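Local coordinates for protein endoglucanase (Uncultured bacterium, PDB 3X17) that probably hydrolyses internal beta-1,4-glucosidic bonds of cellulose, as a family 9 endoglucanase with an N-terminal Ig-like domain, at residues A[414-425]-A[457-468]. Sequence-based numbering, arbitrary orientation.
Sequences FQTYEQSGYGVP and EYERAALAQLDY
Tyr417 lays one ring face on the methyl of Ala461, whose CB stands 3.7 Å above the ring centre, while Tyr417 CE1 touches Ala464 CB. Arg460 comes across the phenolic end, donating from NE to Tyr417 OH at 3.3 Å. With CG swung opposite its backbone N, Phe414 reaches as a knob among Glu457, Tyr458, Arg460 and Ala461; the Glu457 carboxylate lies stacked against its CZ/CE2 end, ring and carboxylate planes 27° apart, with CD 3.4 Å from Phe414 CZ. Without the Tyr417 ring, as with an alanine here, Ala461 and Ala464 would probably face a gap and Arg460 NE would lose this acceptor. Tyr417 is likewise a knob, among Ala461, Ala464, Arg460 and Gln465, and the pair joins helix 396-418 to helix 456-469 in the (alpha/alpha)6 barrel; the local helix axes cross at 62°. Beyond the helix end, a type I turn from Ser420 to Gly423 brings the chain back. Gln465 NE2 bridges Ala461 O (3.0 Å) and Gly423 O (3.1 Å), the latter nearly straight (172°) but from above the carbonyl plane; buried OE1, beside Pro425 CD, lacks a partner. Val424 CB sits over the face of Tyr468. Farther out, Arg455 salt-bridges Glu457, and Asp81, from the Ig-like domain, hydrogen-bonds Tyr422 OH.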
loop_
_atom_site.group_PDB
_atom_site.type_symbol
_atom_site.label_atom_id
_atom_site.label_comp_id
_atom_site.label_asym_id
_atom_site.label_seq_id
_atom_site.Cartn_x
_atom_site.Cartn_y
_atom_site.Cartn_z
ATOM N N PHE A 414 6.890 16.345 4.304
ATOM C CA PHE A 414 7.027 17.399 3.315
ATOM C C PHE A 414 8.453 17.926 3.193
ATOM O O PHE A 414 8.944 18.149 2.081
ATOM C CB PHE A 414 6.083 18.549 3.612
ATOM C CG PHE A 414 5.952 19.524 2.464
ATOM C CD1 PHE A 414 5.258 19.163 1.315
ATOM C CD2 PHE A 414 6.644 20.742 2.479
ATOM C CE1 PHE A 414 5.195 20.019 0.214
ATOM C CE2 PHE A 414 6.578 21.608 1.387
ATOM C CZ PHE A 414 5.861 21.239 0.251
ATOM N N GLN A 415 9.142 18.050 4.325
ATOM C CA GLN A 415 10.539 18.476 4.312
ATOM C C GLN A 415 11.458 17.506 3.568
ATOM O O GLN A 415 12.397 17.930 2.856
ATOM C CB GLN A 415 11.044 18.671 5.736
ATOM C CG GLN A 415 12.551 18.537 5.866
ATOM C CD GLN A 415 13.055 18.810 7.283
ATOM O OE1 GLN A 415 14.222 18.568 7.591
ATOM N NE2 GLN A 415 12.184 19.328 8.139
ATOM N N THR A 416 11.233 16.201 3.754
ATOM C CA THR A 416 12.001 15.216 2.988
ATOM C C THR A 416 11.669 15.319 1.499
ATOM O O THR A 416 12.552 15.303 0.639
ATOM C CB THR A 416 11.771 13.779 3.495
ATOM O OG1 THR A 416 11.975 13.735 4.911
ATOM C CG2 THR A 416 12.754 12.797 2.825
ATOM N N TYR A 417 10.392 15.469 1.195
ATOM C CA TYR A 417 9.971 15.579 -0.187
ATOM C C TYR A 417 10.710 16.743 -0.865
ATOM O O TYR A 417 11.113 16.645 -2.031
ATOM C CB TYR A 417 8.460 15.786 -0.245
ATOM C CG TYR A 417 7.940 16.478 -1.489
ATOM C CD1 TYR A 417 7.719 15.768 -2.661
ATOM C CD2 TYR A 417 7.583 17.826 -1.462
ATOM C CE1 TYR A 417 7.214 16.397 -3.816
ATOM C CE2 TYR A 417 7.022 18.446 -2.585
ATOM C CZ TYR A 417 6.865 17.721 -3.767
ATOM O OH TYR A 417 6.337 18.317 -4.894
ATOM N N GLU A 418 10.912 17.825 -0.126
ATOM C CA GLU A 418 11.557 18.999 -0.699
ATOM C C GLU A 418 13.043 18.755 -0.911
ATOM O O GLU A 418 13.645 19.364 -1.776
ATOM C CB GLU A 418 11.355 20.223 0.193
ATOM C CG GLU A 418 9.907 20.709 0.244
ATOM C CD GLU A 418 9.814 22.177 0.607
ATOM O OE1 GLU A 418 10.273 22.552 1.715
ATOM O OE2 GLU A 418 9.298 22.945 -0.228
ATOM N N GLN A 419 13.616 17.826 -0.153
ATOM C CA GLN A 419 15.022 17.469 -0.328
ATOM C C GLN A 419 15.264 16.485 -1.477
ATOM O O GLN A 419 16.375 16.007 -1.640
ATOM C CB GLN A 419 15.594 16.896 0.970
ATOM C CG GLN A 419 15.682 17.916 2.073
ATOM C CD GLN A 419 15.857 17.307 3.462
ATOM O OE1 GLN A 419 16.413 17.956 4.344
ATOM N NE2 GLN A 419 15.355 16.088 3.676
ATOM N N SER A 420 14.245 16.189 -2.278
ATOM C CA SER A 420 14.295 14.996 -3.113
ATOM C C SER A 420 13.911 15.296 -4.547
ATOM O O SER A 420 12.754 15.559 -4.855
ATOM C CB SER A 420 13.388 13.900 -2.553
ATOM O OG SER A 420 13.437 12.735 -3.371
ATOM N N GLY A 421 14.877 15.189 -5.438
ATOM C CA GLY A 421 14.651 15.626 -6.801
ATOM C C GLY A 421 13.478 14.909 -7.440
ATOM O O GLY A 421 12.694 15.523 -8.139
ATOM N N TYR A 422 13.321 13.611 -7.175
ATOM C CA TYR A 422 12.234 12.866 -7.808
ATOM C C TYR A 422 10.895 12.894 -7.066
ATOM O O TYR A 422 9.949 12.209 -7.483
ATOM C CB TYR A 422 12.644 11.424 -8.061
ATOM C CG TYR A 422 13.652 11.270 -9.157
ATOM C CD1 TYR A 422 13.249 11.253 -10.506
ATOM C CD2 TYR A 422 15.000 11.157 -8.867
ATOM C CE1 TYR A 422 14.157 11.084 -11.516
ATOM C CE2 TYR A 422 15.936 11.013 -9.883
ATOM C CZ TYR A 422 15.511 10.991 -11.208
ATOM O OH TYR A 422 16.422 10.730 -12.217
ATOM N N GLY A 423 10.830 13.582 -5.927
ATOM C CA GLY A 423 9.594 13.588 -5.149
ATOM C C GLY A 423 9.531 12.581 -4.009
ATOM O O GLY A 423 8.873 12.830 -3.015
ATOM N N VAL A 424 10.232 11.457 -4.137
ATOM C CA VAL A 424 10.095 10.354 -3.170
ATOM C C VAL A 424 10.684 10.772 -1.837
ATOM O O VAL A 424 11.806 11.252 -1.788
ATOM C CB VAL A 424 10.756 9.034 -3.671
ATOM C CG1 VAL A 424 12.228 9.237 -4.002
ATOM C CG2 VAL A 424 10.611 7.929 -2.611
ATOM N N PRO A 425 9.874 10.727 -0.769
ATOM C CA PRO A 425 10.287 11.272 0.530
ATOM C C PRO A 425 11.181 10.324 1.307
ATOM O O PRO A 425 10.982 10.116 2.511
ATOM C CB PRO A 425 8.955 11.510 1.263
ATOM C CG PRO A 425 7.957 10.648 0.545
ATOM C CD PRO A 425 8.532 10.128 -0.720
ATOM N N GLU A 457 0.147 22.332 -1.325
ATOM C CA GLU A 457 1.434 21.709 -1.492
ATOM C C GLU A 457 1.450 20.290 -0.961
ATOM O O GLU A 457 2.189 19.496 -1.411
ATOM C CB GLU A 457 2.565 22.540 -0.910
ATOM C CG GLU A 457 2.661 22.606 0.572
ATOM C CD GLU A 457 3.637 23.662 1.044
ATOM O OE1 GLU A 457 4.278 24.328 0.221
ATOM O OE2 GLU A 457 3.786 23.805 2.251
ATOM N N TYR A 458 0.622 19.976 0.005
ATOM C CA TYR A 458 0.629 18.620 0.561
ATOM C C TYR A 458 -0.000 17.675 -0.462
ATOM O O TYR A 458 0.544 16.619 -0.771
ATOM C CB TYR A 458 -0.108 18.555 1.890
ATOM C CG TYR A 458 0.711 19.009 3.085
ATOM C CD1 TYR A 458 2.035 19.407 2.950
ATOM C CD2 TYR A 458 0.143 19.061 4.347
ATOM C CE1 TYR A 458 2.762 19.877 4.051
ATOM C CE2 TYR A 458 0.864 19.488 5.452
ATOM C CZ TYR A 458 2.169 19.887 5.305
ATOM O OH TYR A 458 2.889 20.236 6.429
ATOM N N GLU A 459 -1.077 18.133 -1.084
ATOM C CA GLU A 459 -1.749 17.352 -2.106
ATOM C C GLU A 459 -0.856 17.140 -3.329
ATOM O O GLU A 459 -0.803 16.036 -3.913
ATOM C CB GLU A 459 -3.047 18.043 -2.500
ATOM C CG GLU A 459 -4.063 17.132 -3.156
ATOM C CD GLU A 459 -5.407 17.824 -3.371
ATOM O OE1 GLU A 459 -6.140 18.013 -2.388
ATOM O OE2 GLU A 459 -5.701 18.239 -4.503
ATOM N N ARG A 460 -0.078 18.163 -3.657
ATOM C CA ARG A 460 0.914 18.004 -4.708
ATOM C C ARG A 460 1.958 16.951 -4.308
ATOM O O ARG A 460 2.319 16.099 -5.121
ATOM C CB ARG A 460 1.597 19.328 -5.085
ATOM C CG ARG A 460 2.649 19.153 -6.215
ATOM C CD ARG A 460 3.347 20.478 -6.575
ATOM N NE ARG A 460 4.373 20.843 -5.591
ATOM C CZ ARG A 460 4.297 21.891 -4.763
ATOM N NH1 ARG A 460 3.237 22.698 -4.807
ATOM N NH2 ARG A 460 5.275 22.128 -3.884
ATOM N N ALA A 461 2.453 17.038 -3.075
ATOM C CA ALA A 461 3.469 16.109 -2.612
ATOM C C ALA A 461 2.941 14.679 -2.597
ATOM O O ALA A 461 3.687 13.756 -2.862
ATOM C CB ALA A 461 4.012 16.510 -1.231
ATOM N N ALA A 462 1.670 14.493 -2.237
ATOM C CA ALA A 462 1.048 13.179 -2.282
ATOM C C ALA A 462 0.949 12.694 -3.728
ATOM O O ALA A 462 1.276 11.536 -4.033
ATOM C CB ALA A 462 -0.345 13.220 -1.636
ATOM N N LEU A 463 0.495 13.558 -4.628
ATOM C CA LEU A 463 0.399 13.167 -6.041
ATOM C C LEU A 463 1.757 12.695 -6.541
ATOM O O LEU A 463 1.853 11.749 -7.334
ATOM C CB LEU A 463 -0.067 14.333 -6.920
ATOM C CG LEU A 463 -0.115 14.076 -8.428
ATOM C CD1 LEU A 463 -1.052 12.859 -8.726
ATOM C CD2 LEU A 463 -0.680 15.323 -9.120
ATOM N N ALA A 464 2.799 13.367 -6.078
ATOM C CA ALA A 464 4.160 13.063 -6.508
ATOM C C ALA A 464 4.559 11.615 -6.156
ATOM O O ALA A 464 5.530 11.073 -6.720
ATOM C CB ALA A 464 5.129 14.053 -5.870
ATOM N N GLN A 465 3.848 11.007 -5.211
ATOM C CA GLN A 465 4.143 9.600 -4.852
ATOM C C GLN A 465 3.533 8.618 -5.856
ATOM O O GLN A 465 4.161 7.612 -6.217
ATOM C CB GLN A 465 3.652 9.266 -3.441
ATOM C CG GLN A 465 4.208 10.191 -2.406
ATOM C CD GLN A 465 5.665 10.512 -2.671
ATOM O OE1 GLN A 465 6.482 9.596 -2.910
ATOM N NE2 GLN A 465 6.010 11.823 -2.656
ATOM N N LEU A 466 2.347 8.956 -6.353
ATOM C CA LEU A 466 1.822 8.286 -7.533
ATOM C C LEU A 466 2.703 8.481 -8.770
ATOM O O LEU A 466 3.015 7.508 -9.446
ATOM C CB LEU A 466 0.381 8.694 -7.808
ATOM C CG LEU A 466 -0.666 8.326 -6.757
ATOM C CD1 LEU A 466 -1.949 9.094 -7.015
ATOM C CD2 LEU A 466 -0.988 6.830 -6.859
ATOM N N ASP A 467 3.097 9.714 -9.084
ATOM C CA ASP A 467 3.982 9.931 -10.242
ATOM C C ASP A 467 5.237 9.081 -10.124
ATOM O O ASP A 467 5.747 8.579 -11.124
ATOM C CB ASP A 467 4.395 11.411 -10.428
ATOM C CG ASP A 467 3.196 12.349 -10.710
ATOM O OD1 ASP A 467 2.161 11.917 -11.303
ATOM O OD2 ASP A 467 3.329 13.555 -10.399
ATOM N N TYR A 468 5.776 9.017 -8.914
ATOM C CA TYR A 468 7.043 8.346 -8.676
ATOM C C TYR A 468 6.955 6.828 -8.903
ATOM O O TYR A 468 7.783 6.261 -9.627
ATOM C CB TYR A 468 7.568 8.643 -7.271
ATOM C CG TYR A 468 8.712 7.736 -6.866
ATOM C CD1 TYR A 468 10.026 8.033 -7.233
ATOM C CD2 TYR A 468 8.500 6.650 -6.017
ATOM C CE1 TYR A 468 11.078 7.197 -6.851
ATOM C CE2 TYR A 468 9.553 5.854 -5.592
ATOM C CZ TYR A 468 10.834 6.113 -6.032
ATOM O OH TYR A 468 11.870 5.273 -5.662
HETATM O O HOH W 1 7.337 12.394 -8.297
#